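Local coordinates for uncharacterized protein (Bacteroides eggerthii DSM 20697, PDB 4ECO) that is of unknown function but folds as a leucine-rich repeat solenoid, an architecture commonly used for binding other proteins, at residues 333-338 and 356-361. Numbering follows the deposited sequence.
Sequences GMLECL and ASLNLA
Successive rungs of the leucine-rich repeat solenoid meet here as parallel strands, 334-336 and 357-359, their axes 12° apart. Cys337 N hydrogen-bonds Asn359 O at 2.9 Å, and Asn359 N bonds Leu335 O, whereas the bond from Leu335 N to Ser357 O is weak. Gly333 O accepts from Ala356 N at 2.7 Å and weakly from Ser357 N. On the face turned to the hydrophobic core, Leu335 and Leu358 lie alongside, pointing the same way, with CD2 of the former 4.2 Å from CD1 of the latter. Beyond them Cys337 SG touches Leu360 CD2. Asn363 ND2 bonds both Cys337 O and Leu360 O, a step of the asparagine ladder of such repeats. On the other face, CG of selenomethionine Met334 packs on Ser357 CB. Asn359 CG stands anti to its own N (chi1 -161°), which brings OD1 within 3.3 Å of Leu338 CD2 and lets it accept a weak bond from Ala361 N. Leu338 CD2 also meets Ala361 CB at 3.7 Å. Trimming Leu338 to an alanine would probably remove the cover from Asn359 OD1 and Ala361 CB, leaving a gap between the rungs. Glu336 OE1 accepts a hydrogen bond from Leu338 N, and OE2 one from Gly313 N. Strands 309-311 and 381-383 flank the pair, and helix 144-149 covers the Met334, Glu336 and Ser357 face.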
ATOM      1  N   GLY A 333      -1.592  -0.587  15.401  1.00 45.92           N
ATOM      2  CA  GLY A 333      -0.493  -1.217  14.678  1.00 45.16           C
ATOM      3  C   GLY A 333      -0.452  -0.960  13.184  1.00 47.99           C
ATOM      4  O   GLY A 333       0.586  -1.167  12.536  1.00 47.12           O
HETATM    5  N   MSE A 334      -1.582  -0.528  12.608  1.00 43.42           N
HETATM    6  CA  MSE A 334      -1.653  -0.259  11.164  1.00 40.67           C
HETATM    7  C   MSE A 334      -2.436   1.013  10.893  1.00 43.25           C
HETATM    8  O   MSE A 334      -3.567   1.176  11.376  1.00 40.89           O
HETATM    9  CB  MSE A 334      -2.279  -1.424  10.406  1.00 41.68           C
HETATM   10  CG  MSE A 334      -1.379  -2.645  10.294  1.00 48.60           C
HETATM   11 SE   MSE A 334      -2.291  -4.156   9.441  0.75 55.64          SE
HETATM   12  CE  MSE A 334      -2.642  -3.350   7.635  1.00 49.43           C
ATOM     13  N   LEU A 335      -1.806   1.936  10.131  1.00 39.74           N
ATOM     14  CA  LEU A 335      -2.441   3.192   9.746  1.00 38.22           C
ATOM     15  C   LEU A 335      -2.125   3.507   8.304  1.00 43.27           C
ATOM     16  O   LEU A 335      -0.943   3.455   7.906  1.00 43.49           O
ATOM     17  CB  LEU A 335      -2.000   4.339  10.666  1.00 37.84           C
ATOM     18  CG  LEU A 335      -2.550   5.729  10.374  1.00 40.77           C
ATOM     19  CD1 LEU A 335      -4.097   5.783  10.544  1.00 40.17           C
ATOM     20  CD2 LEU A 335      -1.861   6.749  11.239  1.00 44.33           C
ATOM     21  N   GLU A 336      -3.182   3.802   7.514  1.00 38.21           N
ATOM     22  CA  GLU A 336      -3.022   4.225   6.125  1.00 37.87           C
ATOM     23  C   GLU A 336      -3.950   5.430   5.919  1.00 44.81           C
ATOM     24  O   GLU A 336      -5.116   5.398   6.345  1.00 45.04           O
ATOM     25  CB  GLU A 336      -3.219   3.078   5.081  1.00 38.37           C
ATOM     26  CG  GLU A 336      -4.640   2.653   4.695  1.00 40.86           C
ATOM     27  CD  GLU A 336      -5.415   3.551   3.743  1.00 53.34           C
ATOM     28  OE1 GLU A 336      -4.790   4.397   3.067  1.00 43.20           O
ATOM     29  OE2 GLU A 336      -6.655   3.402   3.669  1.00 54.69           O
ATOM     30  N   CYS A 337      -3.395   6.519   5.330  1.00 43.04           N
ATOM     31  CA  CYS A 337      -4.103   7.772   5.034  1.00 43.36           C
ATOM     32  C   CYS A 337      -3.859   8.187   3.579  1.00 43.54           C
ATOM     33  O   CYS A 337      -3.804   9.386   3.288  1.00 42.48           O
ATOM     34  CB  CYS A 337      -3.698   8.888   5.993  1.00 45.51           C
ATOM     35  SG  CYS A 337      -3.714   8.424   7.732  1.00 51.07           S
ATOM     36  N   LEU A 338      -3.716   7.209   2.671  1.00 38.64           N
ATOM     37  CA  LEU A 338      -3.538   7.473   1.249  1.00 38.76           C
ATOM     38  C   LEU A 338      -4.604   8.411   0.716  1.00 43.98           C
ATOM     39  O   LEU A 338      -5.773   8.265   1.063  1.00 46.60           O
ATOM     40  CB  LEU A 338      -3.598   6.168   0.458  1.00 38.68           C
ATOM     41  CG  LEU A 338      -2.372   5.277   0.481  1.00 44.49           C
ATOM     42  CD1 LEU A 338      -2.761   3.854   0.141  1.00 45.10           C
ATOM     43  CD2 LEU A 338      -1.357   5.738  -0.528  1.00 46.22           C
ATOM     44  N   ALA A 356       3.277  -1.612  12.502  1.00 47.79           N
ATOM     45  CA  ALA A 356       3.763  -2.662  11.597  1.00 48.34           C
ATOM     46  C   ALA A 356       3.591  -2.204  10.135  1.00 52.64           C
ATOM     47  O   ALA A 356       4.345  -2.601   9.247  1.00 51.94           O
ATOM     48  CB  ALA A 356       3.006  -3.952  11.843  1.00 49.40           C
ATOM     49  N   SER A 357       2.592  -1.338   9.908  1.00 49.18           N
ATOM     50  CA  SER A 357       2.277  -0.711   8.630  1.00 46.77           C
ATOM     51  C   SER A 357       2.082   0.758   8.832  1.00 46.63           C
ATOM     52  O   SER A 357       1.440   1.148   9.788  1.00 48.19           O
ATOM     53  CB  SER A 357       1.017  -1.327   8.010  1.00 49.45           C
ATOM     54  OG  SER A 357       1.237  -2.584   7.385  1.00 57.85           O
ATOM     55  N   LEU A 358       2.604   1.568   7.929  1.00 40.00           N
ATOM     56  CA  LEU A 358       2.393   3.012   7.895  1.00 37.94           C
ATOM     57  C   LEU A 358       2.498   3.466   6.448  1.00 40.01           C
ATOM     58  O   LEU A 358       3.458   3.166   5.751  1.00 37.85           O
ATOM     59  CB  LEU A 358       3.340   3.788   8.820  1.00 38.15           C
ATOM     60  CG  LEU A 358       3.161   5.309   8.906  1.00 42.02           C
ATOM     61  CD1 LEU A 358       1.810   5.690   9.529  1.00 42.22           C
ATOM     62  CD2 LEU A 358       4.307   5.933   9.666  1.00 42.58           C
ATOM     63  N   ASN A 359       1.447   4.096   5.977  1.00 39.11           N
ATOM     64  CA  ASN A 359       1.377   4.605   4.619  1.00 38.79           C
ATOM     65  C   ASN A 359       0.635   5.945   4.637  1.00 42.77           C
ATOM     66  O   ASN A 359      -0.575   5.972   4.846  1.00 41.61           O
ATOM     67  CB  ASN A 359       0.713   3.584   3.689  1.00 41.03           C
ATOM     68  CG  ASN A 359       1.010   3.820   2.224  1.00 72.56           C
ATOM     69  OD1 ASN A 359       0.878   4.949   1.700  1.00 61.31           O
ATOM     70  ND2 ASN A 359       1.436   2.748   1.532  1.00 65.87           N
ATOM     71  N   LEU A 360       1.393   7.058   4.485  1.00 40.68           N
ATOM     72  CA  LEU A 360       0.895   8.443   4.502  1.00 39.58           C
ATOM     73  C   LEU A 360       1.033   9.086   3.109  1.00 42.10           C
ATOM     74  O   LEU A 360       0.965  10.314   2.978  1.00 43.56           O
ATOM     75  CB  LEU A 360       1.679   9.251   5.552  1.00 40.30           C
ATOM     76  CG  LEU A 360       1.616   8.750   7.012  1.00 46.77           C
ATOM     77  CD1 LEU A 360       2.565   9.518   7.901  1.00 47.87           C
ATOM     78  CD2 LEU A 360       0.208   8.831   7.575  1.00 50.57           C
ATOM     79  N   ALA A 361       1.193   8.246   2.060  1.00 34.79           N
ATOM     80  CA  ALA A 361       1.428   8.740   0.722  1.00 33.09           C
ATOM     81  C   ALA A 361       0.242   9.533   0.185  1.00 37.25           C
ATOM     82  O   ALA A 361      -0.897   9.334   0.610  1.00 35.17           O
ATOM     83  CB  ALA A 361       1.770   7.603  -0.216  1.00 32.57           C
TER